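Local coordinates for protein MIF (Toxoplasma gondii, PDB 4DH4) that belongs to the macrophage migration inhibitory factor family, whose small alpha/beta subunits associate as trimers, at residues C3-P8 and D17-D22; G46-G51 and C57-V62; K75-L80 and T97-K102. All coordinates share one frame; numbering follows the deposited sequence. Where two conformers were deposited one is given.

Interaction 1: C3-P8 and D17-D22; sequences CMIFCP and DALLKD
Ile5 meets Leu19 and Leu20 inside a beta-alpha-beta unit made of strand 2-7, helix 13-31 and strand 39-44, where the helix packs against the sheet. All three residues are buried, yet the segments cover only 109 Å² between them, so the contact is small and local.

The direct contacts are apolar. Ile5 and Leu19 reach toward each other tip to tip, with Ile5 CD1 3.9 Å from Leu19 CD2; Leu19 CG lies almost as near to that same methyl, at 4.0 Å. Leu20 joins more loosely, its CD2 4.3 Å from Ile5 CD1. The backbones stay well apart, the CA atoms of Ile5 and Leu20 being 9.1 Å from each other, and the gap is spanned by side chains alone. On the helix, Leu19 extends with CG opposite its own backbone N (chi1 179°), which carries the forked end out toward the strand.

No hydrogen bond crosses the contact; the helix bonds within itself and strand 2-7 bonds to its neighbours. In the helix, Lys21 N donates to Asp17 O at 3.0 Å and Asp22 N to Ala18 O at 3.1 Å, while Ile5 pairs through its backbone with Gly41 and Ser43 of strand 39-44.

Further packing places the contact in the fold and the trimer. Leu19 also touches Ala83 and His87 of helix 70-88, and Leu20 lies against Arg49 of the second subunit. The closest contacts of both leucines fall on one atom, Ile5 CD1, which approaches the CD2 methyl of each.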
loop_
_atom_site.group_PDB
_atom_site.type_symbol
_atom_site.label_atom_id
_atom_site.label_comp_id
_atom_site.label_asym_id
_atom_site.label_seq_id
_atom_site.Cartn_x
_atom_site.Cartn_y
_atom_site.Cartn_z
ATOM N N CYS A 3 9.173 5.230 2.486
ATOM C CA CYS A 3 8.272 5.526 3.593
ATOM C C CYS A 3 7.016 6.201 3.056
ATOM O O CYS A 3 7.089 7.292 2.482
ATOM C CB CYS A 3 8.956 6.416 4.634
ATOM S SG CYS A 3 7.828 7.067 5.902
ATOM N N MET A 4 5.874 5.546 3.241
ATOM C CA MET A 4 4.599 6.071 2.765
ATOM C C MET A 4 3.611 6.223 3.908
ATOM O O MET A 4 3.317 5.257 4.617
ATOM C CB MET A 4 4.018 5.173 1.674
ATOM C CG MET A 4 4.848 5.148 0.400
ATOM S SD MET A 4 4.951 6.744 -0.431
ATOM C CE MET A 4 3.208 7.117 -0.668
ATOM N N ILE A 5 3.109 7.444 4.063
ATOM C CA ILE A 5 2.201 7.816 5.153
ATOM C C ILE A 5 0.767 7.923 4.622
ATOM O O ILE A 5 0.504 8.665 3.671
ATOM C CB ILE A 5 2.629 9.186 5.756
ATOM C CG1 ILE A 5 4.060 9.109 6.306
ATOM C CG2 ILE A 5 1.621 9.676 6.820
ATOM C CD1 ILE A 5 4.702 10.464 6.574
ATOM N N PHE A 6 -0.145 7.170 5.236
ATOM C CA PHE A 6 -1.553 7.172 4.866
ATOM C C PHE A 6 -2.355 7.750 6.025
ATOM O O PHE A 6 -2.277 7.254 7.149
ATOM C CB PHE A 6 -2.052 5.753 4.593
ATOM C CG PHE A 6 -1.410 5.088 3.410
ATOM C CD1 PHE A 6 -0.216 4.383 3.553
ATOM C CD2 PHE A 6 -2.015 5.142 2.155
ATOM C CE1 PHE A 6 0.374 3.757 2.458
ATOM C CE2 PHE A 6 -1.436 4.519 1.047
ATOM C CZ PHE A 6 -0.238 3.827 1.198
ATOM N N CYS A 7 -3.134 8.790 5.744
ATOM C CA CYS A 7 -3.842 9.508 6.802
ATOM C C CYS A 7 -5.050 10.248 6.216
ATOM O O CYS A 7 -4.974 10.739 5.093
ATOM C CB CYS A 7 -2.870 10.482 7.472
ATOM S SG CYS A 7 -3.531 11.399 8.859
ATOM N N PRO A 8 -6.180 10.286 6.949
ATOM C CA PRO A 8 -7.353 11.017 6.442
ATOM C C PRO A 8 -7.218 12.548 6.476
ATOM O O PRO A 8 -8.003 13.242 5.817
ATOM C CB PRO A 8 -8.500 10.547 7.347
ATOM C CG PRO A 8 -7.870 9.982 8.554
ATOM C CD PRO A 8 -6.452 9.603 8.230
ATOM N N ASP A 17 5.106 18.999 2.795
ATOM C CA ASP A 17 6.524 19.236 2.512
ATOM C C ASP A 17 7.379 19.132 3.772
ATOM O O ASP A 17 8.392 18.430 3.779
ATOM C CB ASP A 17 6.736 20.601 1.836
ATOM C CG ASP A 17 6.780 20.508 0.319
ATOM O OD1 ASP A 17 7.503 19.633 -0.210
ATOM O OD2 ASP A 17 6.102 21.317 -0.353
ATOM N N ALA A 18 6.955 19.817 4.833
ATOM C CA ALA A 18 7.676 19.816 6.113
ATOM C C ALA A 18 7.709 18.423 6.752
ATOM O O ALA A 18 8.755 17.973 7.242
ATOM C CB ALA A 18 7.061 20.828 7.075
ATOM N N LEU A 19 6.561 17.750 6.734
ATOM C CA LEU A 19 6.462 16.370 7.199
ATOM C C LEU A 19 7.429 15.451 6.456
ATOM O O LEU A 19 8.185 14.690 7.081
ATOM C CB LEU A 19 5.025 15.854 7.048
ATOM C CG LEU A 19 4.766 14.400 7.463
ATOM C CD1 LEU A 19 5.147 14.160 8.933
ATOM C CD2 LEU A 19 3.315 14.027 7.199
ATOM N N LEU A 20 7.404 15.524 5.129
ATOM C CA LEU A 20 8.187 14.598 4.315
ATOM C C LEU A 20 9.683 14.868 4.421
ATOM O O LEU A 20 10.482 13.939 4.364
ATOM C CB LEU A 20 7.710 14.580 2.859
ATOM C CG LEU A 20 6.274 14.103 2.597
ATOM C CD1 LEU A 20 5.951 14.192 1.116
ATOM C CD2 LEU A 20 6.016 12.676 3.107
ATOM N N LYS A 21 10.053 16.133 4.608
ATOM C CA LYS A 21 11.443 16.485 4.902
ATOM C C LYS A 21 11.919 15.881 6.219
ATOM O O LYS A 21 13.048 15.401 6.306
ATOM C CB LYS A 21 11.631 18.002 4.924
ATOM C CG LYS A 21 11.631 18.610 3.551
ATOM C CD LYS A 21 11.856 20.106 3.622
ATOM C CE LYS A 21 11.458 20.777 2.318
ATOM N NZ LYS A 21 12.247 20.291 1.166
ATOM N N ASP A 22 11.064 15.921 7.240
ATOM C CA ASP A 22 11.366 15.291 8.524
ATOM C C ASP A 22 11.481 13.778 8.341
ATOM O O ASP A 22 12.390 13.151 8.882
ATOM C CB ASP A 22 10.283 15.608 9.561
ATOM C CG ASP A 22 10.444 16.990 10.192
ATOM O OD1 ASP A 22 9.537 17.397 10.949
ATOM O OD2 ASP A 22 11.470 17.666 9.946
#

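Interaction 2: G46-G51 and C57-V62; sequences GQMRFG and CAFIRV. With SO4 (sulfate ion), chain B; SO4 (sulfate ion), chain C.
Met48 lies across Cys57 and ends at the rim of the Phe59 ring, a Met-aromatic contact between strand 48-50 and strand 58-65. Strand 48-50 pairs antiparallel with a strand of the third subunit, so that a sheet continues across the interface.

From its root, Met48 CB rests 3.6 Å from Cys57 SG. CG carries the extended chain outward without a close partner across the contact. Met48 SD comes 4.2 Å from Phe59 CD1 and 5.4 Å from the ring centroid, 85° off the normal, hence at the edge. The last torsion then bends the chain (chi3 52°), and Met48 CE returns to within 3.6 Å of Cys57 SG, so the thiol touches both ends of the methionine. That methyl also meets Phe59 CD1 at 3.8 Å, near the ring plane. Phe50 CB packs on Cys57 CB at 3.9 Å, while the Phe59 ring stacks on Phe6.

Farther along the strand, Arg61 turns its guanidinium edge to two sulfate ions, probably from the crystallisation liquor, to which other subunits also contribute. Arg61 NE donates to O2 of the chain B sulfate at 2.7 Å, and Arg61 NH1 to O2 of the chain C sulfate at 2.9 Å, nearly straight at 176°.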
loop_
_atom_site.group_PDB
_atom_site.type_symbol
_atom_site.label_atom_id
_atom_site.label_comp_id
_atom_site.label_asym_id
_atom_site.label_seq_id
_atom_site.Cartn_x
_atom_site.Cartn_y
_atom_site.Cartn_z
ATOM N N GLY A 46 -9.473 8.189 2.340
ATOM C CA GLY A 46 -10.819 8.490 2.807
ATOM C C GLY A 46 -10.827 8.260 4.310
ATOM O O GLY A 46 -9.814 8.464 4.990
ATOM N N GLN A 47 -11.958 7.816 4.834
ATOM C CA GLN A 47 -12.104 7.599 6.265
ATOM C C GLN A 47 -11.150 6.530 6.778
ATOM O O GLN A 47 -10.838 5.567 6.071
ATOM C CB GLN A 47 -13.533 7.188 6.604
ATOM C CG GLN A 47 -14.589 8.188 6.177
ATOM C CD GLN A 47 -15.877 8.037 6.965
ATOM O OE1 GLN A 47 -16.022 7.129 7.790
ATOM N NE2 GLN A 47 -16.817 8.936 6.724
ATOM N N MET A 48 -10.697 6.721 8.012
ATOM C CA MET A 48 -9.915 5.718 8.722
ATOM C C MET A 48 -10.428 5.595 10.151
ATOM O O MET A 48 -10.810 6.595 10.775
ATOM C CB MET A 48 -8.423 6.072 8.702
ATOM C CG MET A 48 -7.695 5.656 7.412
ATOM S SD MET A 48 -5.903 5.967 7.426
ATOM C CE MET A 48 -5.429 5.169 8.947
ATOM N N ARG A 49 -10.468 4.364 10.649
ATOM C CA ARG A 49 -10.846 4.095 12.031
ATOM C C ARG A 49 -9.749 3.300 12.725
ATOM O O ARG A 49 -9.048 2.509 12.088
ATOM C CB ARG A 49 -12.163 3.319 12.097
ATOM C CG ARG A 49 -13.376 4.110 11.595
ATOM C CD ARG A 49 -14.594 3.221 11.426
ATOM N NE ARG A 49 -15.053 2.649 12.688
ATOM C CZ ARG A 49 -15.806 3.289 13.580
ATOM N NH1 ARG A 49 -16.170 2.675 14.694
ATOM N NH2 ARG A 49 -16.197 4.544 13.363
ATOM N N PHE A 50 -9.602 3.522 14.026
ATOM C CA PHE A 50 -8.660 2.765 14.845
ATOM C C PHE A 50 -9.247 2.586 16.234
ATOM O O PHE A 50 -9.703 3.551 16.851
ATOM C CB PHE A 50 -7.284 3.454 14.897
ATOM C CG PHE A 50 -6.252 2.726 15.737
ATOM C CD1 PHE A 50 -6.085 1.343 15.633
ATOM C CD2 PHE A 50 -5.423 3.435 16.602
ATOM C CE1 PHE A 50 -5.129 0.669 16.404
ATOM C CE2 PHE A 50 -4.453 2.775 17.382
ATOM C CZ PHE A 50 -4.311 1.381 17.277
ATOM N N GLY A 51 -9.253 1.341 16.705
ATOM C CA GLY A 51 -9.805 1.008 18.013
ATOM C C GLY A 51 -11.306 1.204 18.139
ATOM O O GLY A 51 -11.815 1.346 19.251
ATOM N N CYS A 57 -6.187 9.176 13.011
ATOM C CA CYS A 57 -5.214 8.107 13.155
ATOM C C CYS A 57 -4.418 8.076 11.857
ATOM O O CYS A 57 -4.753 8.781 10.901
ATOM C CB CYS A 57 -5.921 6.764 13.403
ATOM S SG CYS A 57 -6.927 6.140 12.025
ATOM N N ALA A 58 -3.355 7.283 11.820
ATOM C CA ALA A 58 -2.558 7.155 10.611
ATOM C C ALA A 58 -1.882 5.802 10.575
ATOM O O ALA A 58 -1.710 5.148 11.608
ATOM C CB ALA A 58 -1.514 8.270 10.532
ATOM N N PHE A 59 -1.518 5.372 9.377
ATOM C CA PHE A 59 -0.584 4.270 9.281
ATOM C C PHE A 59 0.493 4.565 8.267
ATOM O O PHE A 59 0.261 5.233 7.246
ATOM C CB PHE A 59 -1.275 2.927 9.062
ATOM C CG PHE A 59 -1.630 2.657 7.654
ATOM C CD1 PHE A 59 -2.766 3.215 7.096
ATOM C CD2 PHE A 59 -0.824 1.847 6.872
ATOM C CE1 PHE A 59 -3.082 2.965 5.774
ATOM C CE2 PHE A 59 -1.135 1.589 5.557
ATOM C CZ PHE A 59 -2.272 2.142 5.004
ATOM N N ILE A 60 1.701 4.117 8.564
ATOM C CA ILE A 60 2.794 4.365 7.648
ATOM C C ILE A 60 3.526 3.060 7.358
ATOM O O ILE A 60 3.714 2.220 8.243
ATOM C CB ILE A 60 3.732 5.551 8.102
ATOM C CG1 ILE A 60 4.996 5.071 8.809
ATOM C CG2 ILE A 60 2.983 6.598 8.945
ATOM C CD1 ILE A 60 6.135 4.813 7.871
ATOM N N ARG A 61 3.908 2.898 6.099
ATOM C CA ARG A 61 4.600 1.700 5.637
ATOM C C ARG A 61 6.036 2.053 5.327
ATOM O O ARG A 61 6.289 2.934 4.497
ATOM C CB ARG A 61 3.938 1.135 4.371
ATOM C CG ARG A 61 2.473 0.744 4.513
ATOM C CD ARG A 61 2.037 -0.109 3.318
ATOM N NE ARG A 61 2.689 -1.420 3.345
ATOM C CZ ARG A 61 3.557 -1.854 2.435
ATOM N NH1 ARG A 61 3.875 -1.096 1.385
ATOM N NH2 ARG A 61 4.095 -3.057 2.569
ATOM N N VAL A 62 6.984 1.392 5.985
ATOM C CA VAL A 62 8.398 1.603 5.663
ATOM C C VAL A 62 9.113 0.315 5.245
ATOM O O VAL A 62 8.998 -0.718 5.903
ATOM C CB VAL A 62 9.179 2.434 6.759
ATOM C CG1 VAL A 62 8.438 2.467 8.080
ATOM C CG2 VAL A 62 10.638 1.978 6.915
HETATM S S SO4 B . 2.319 -4.241 5.826
HETATM O O1 SO4 B . 2.028 -4.123 7.256
HETATM O O2 SO4 B . 1.654 -3.142 5.142
HETATM O O3 SO4 B . 3.757 -4.181 5.657
HETATM O O4 SO4 B . 1.781 -5.522 5.366
HETATM S S SO4 C . 6.878 -3.153 -0.257
HETATM O O1 SO4 C . 8.139 -2.628 -0.781
HETATM O O2 SO4 C . 5.845 -2.155 -0.493
HETATM O O3 SO4 C . 6.588 -4.392 -0.953
HETATM O O4 SO4 C . 7.049 -3.375 1.179
#

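Interaction 3: K75-L80 and T97-K102; sequences KIAAAL and TTFTNK. With SO4 (sulfate ion), chain C; SO4 (sulfate ion), chain B.
The beta-alpha-beta unit formed by strand 58-65, helix 70-88 and strand 95-102 is closed here, as Ile76 and Ala77 of the helix pack on Phe99 and Thr97 of the strand. The axes of helix 75-80 and strand 97-102 approach to 9.2 Å and their N-to-C directions differ by 143°, so the helix runs back against the strand at a slant.

Phe99 carries much of the contact. Its ring is presented edge-on, and Ile76 CG2 lies near the ring plane, 3.8 Å from Phe99 CE1. Ile76 CB is equally close to Phe99 CE1, so the branch point and its methyl both rest against one corner of the ring. At the next corner, Phe99 CZ lies 4.1 Å from Ala77 CB. Ala77 CB also approaches Thr97 CB at 4.1 Å, so this one methyl touches two side chains of the strand. The ring reaches the helix because Phe99 CG stands opposite its own carbonyl carbon (chi1 -62°). Around these contacts, Ile76 touches Ala30 and Leu31 of helix 13-31, and Phe99 touches Val62.

Thr98 and Lys102 take no part in the helix contact and bind sulfate instead. Thr98 OG1 donates to O1 of the chain B sulfate at 2.7 Å, and Lys102 NZ to O3 of the chain C sulfate at 2.9 Å. Lys102 NZ is also hydrogen-bonded to Phe99 O of the second subunit.

Side chains meet the helix carbon to carbon, Thr97 through CB, with no hydrogen bond across; the Thr98 hydroxyl and Lys102 ammonium hold sulfate, probably from the crystallisation liquor, where subunits meet, consistent with a locally positive surface.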
loop_
_atom_site.group_PDB
_atom_site.type_symbol
_atom_site.label_atom_id
_atom_site.label_comp_id
_atom_site.label_asym_id
_atom_site.label_seq_id
_atom_site.Cartn_x
_atom_site.Cartn_y
_atom_site.Cartn_z
ATOM N N LYS A 75 13.292 3.140 16.491
ATOM C CA LYS A 75 13.836 4.475 16.254
ATOM C C LYS A 75 13.065 5.225 15.170
ATOM O O LYS A 75 12.686 6.386 15.364
ATOM C CB LYS A 75 15.316 4.383 15.888
ATOM C CG LYS A 75 15.995 5.727 15.742
ATOM C CD LYS A 75 17.458 5.647 16.155
ATOM C CE LYS A 75 18.338 5.395 14.962
ATOM N NZ LYS A 75 19.588 6.285 15.019
ATOM N N ILE A 76 12.828 4.550 14.041
ATOM C CA ILE A 76 12.090 5.131 12.916
ATOM C C ILE A 76 10.641 5.448 13.299
ATOM O O ILE A 76 10.132 6.532 12.996
ATOM C CB ILE A 76 12.152 4.220 11.644
ATOM C CG1 ILE A 76 13.591 4.129 11.119
ATOM C CG2 ILE A 76 11.235 4.740 10.539
ATOM C CD1 ILE A 76 13.827 2.995 10.084
ATOM N N ALA A 77 9.985 4.510 13.979
ATOM C CA ALA A 77 8.600 4.714 14.401
ATOM C C ALA A 77 8.462 5.894 15.372
ATOM O O ALA A 77 7.518 6.681 15.264
ATOM C CB ALA A 77 8.036 3.443 15.012
ATOM N N ALA A 78 9.409 6.015 16.302
ATOM C CA ALA A 78 9.424 7.125 17.264
ATOM C C ALA A 78 9.504 8.465 16.537
ATOM O O ALA A 78 8.773 9.401 16.850
ATOM C CB ALA A 78 10.595 6.973 18.226
ATOM N N ALA A 79 10.380 8.532 15.543
ATOM C CA ALA A 79 10.623 9.757 14.805
ATOM C C ALA A 79 9.468 10.101 13.869
ATOM O O ALA A 79 9.092 11.268 13.747
ATOM C CB ALA A 79 11.925 9.649 14.038
ATOM N N LEU A 80 8.915 9.084 13.208
ATOM C CA LEU A 80 7.821 9.275 12.259
ATOM C C LEU A 80 6.500 9.619 12.941
ATOM O O LEU A 80 5.789 10.520 12.491
ATOM C CB LEU A 80 7.665 8.044 11.354
ATOM C CG LEU A 80 8.396 8.006 10.002
ATOM C CD1 LEU A 80 9.687 8.809 9.942
ATOM C CD2 LEU A 80 8.620 6.572 9.538
ATOM N N THR A 97 3.007 2.031 12.522
ATOM C CA THR A 97 4.086 1.964 11.540
ATOM C C THR A 97 4.480 0.498 11.384
ATOM O O THR A 97 4.761 -0.171 12.379
ATOM C CB THR A 97 5.314 2.803 11.970
ATOM O OG1 THR A 97 4.921 4.158 12.233
ATOM C CG2 THR A 97 6.360 2.811 10.869
ATOM N N THR A 98 4.465 -0.002 10.150
ATOM C CA THR A 98 4.892 -1.385 9.885
ATOM C C THR A 98 6.077 -1.409 8.938
ATOM O O THR A 98 6.211 -0.541 8.061
ATOM C CB THR A 98 3.741 -2.288 9.361
ATOM O OG1 THR A 98 3.330 -1.861 8.056
ATOM C CG2 THR A 98 2.549 -2.259 10.312
ATOM N N PHE A 99 6.924 -2.419 9.120
ATOM C CA PHE A 99 8.228 -2.491 8.477
ATOM C C PHE A 99 8.350 -3.747 7.637
ATOM O O PHE A 99 7.870 -4.820 8.027
ATOM C CB PHE A 99 9.330 -2.429 9.537
ATOM C CG PHE A 99 9.324 -1.147 10.325
ATOM C CD1 PHE A 99 10.171 -0.093 9.970
ATOM C CD2 PHE A 99 8.452 -0.975 11.398
ATOM C CE1 PHE A 99 10.150 1.108 10.677
ATOM C CE2 PHE A 99 8.422 0.243 12.114
ATOM C CZ PHE A 99 9.273 1.269 11.749
ATOM N N THR A 100 8.991 -3.605 6.480
ATOM C CA THR A 100 9.167 -4.720 5.552
ATOM C C THR A 100 10.612 -4.773 5.075
ATOM O O THR A 100 11.136 -3.782 4.551
ATOM C CB THR A 100 8.202 -4.597 4.344
ATOM O OG1 THR A 100 6.843 -4.561 4.815
ATOM C CG2 THR A 100 8.374 -5.775 3.390
ATOM N N ASN A 101 11.255 -5.918 5.297
ATOM C CA ASN A 101 12.597 -6.164 4.777
ATOM C C ASN A 101 12.521 -6.767 3.380
ATOM O O ASN A 101 11.931 -7.845 3.175
ATOM C CB ASN A 101 13.384 -7.108 5.680
ATOM C CG ASN A 101 14.745 -7.451 5.096
ATOM O OD1 ASN A 101 15.020 -8.604 4.737
ATOM N ND2 ASN A 101 15.586 -6.445 4.959
ATOM N N LYS A 102 13.109 -6.064 2.421
ATOM C CA LYS A 102 13.134 -6.528 1.045
ATOM C C LYS A 102 14.496 -7.088 0.676
ATOM O O LYS A 102 15.524 -6.566 1.107
ATOM C CB LYS A 102 12.783 -5.382 0.082
ATOM C CG LYS A 102 11.512 -4.597 0.423
ATOM C CD LYS A 102 10.250 -5.469 0.367
ATOM C CE LYS A 102 9.953 -5.977 -1.040
ATOM N NZ LYS A 102 8.578 -6.551 -1.084
HETATM S S SO4 C . 6.878 -3.153 -0.257
HETATM O O1 SO4 C . 8.139 -2.628 -0.781
HETATM O O2 SO4 C . 5.845 -2.155 -0.493
HETATM O O3 SO4 C . 6.588 -4.392 -0.953
HETATM O O4 SO4 C . 7.049 -3.375 1.179
HETATM S S SO4 B . 2.319 -4.241 5.826
HETATM O O1 SO4 B . 2.028 -4.123 7.256
HETATM O O2 SO4 B . 1.654 -3.142 5.142
HETATM O O3 SO4 B . 3.757 -4.181 5.657
HETATM O O4 SO4 B . 1.781 -5.522 5.366
#

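All three contacts reach one mixed sheet, with strand 58-65 of interaction 2 lying between strand 2-7 of interaction 1 and strand 95-102 of interaction 3. Backbone hydrogen bonds make the joins: Phe6 N to Phe59 O and Met4 O to Arg61 N, each 2.8 Å, on one flank, and Val62 N to Thr98 O at 2.9 Å on the other. The centres of the three interactions lie about 13 to 14 Å apart. Interactions 1 and 3 place two helices against the sheet and touch, Cys3 SG to Leu80 CD2, at 3.8 Å. Interactions 2 and 3 share both sulfate ions: Arg61 reaches both, Thr98 the chain B ion and Lys102 the chain C ion, alongside neighbouring subunits.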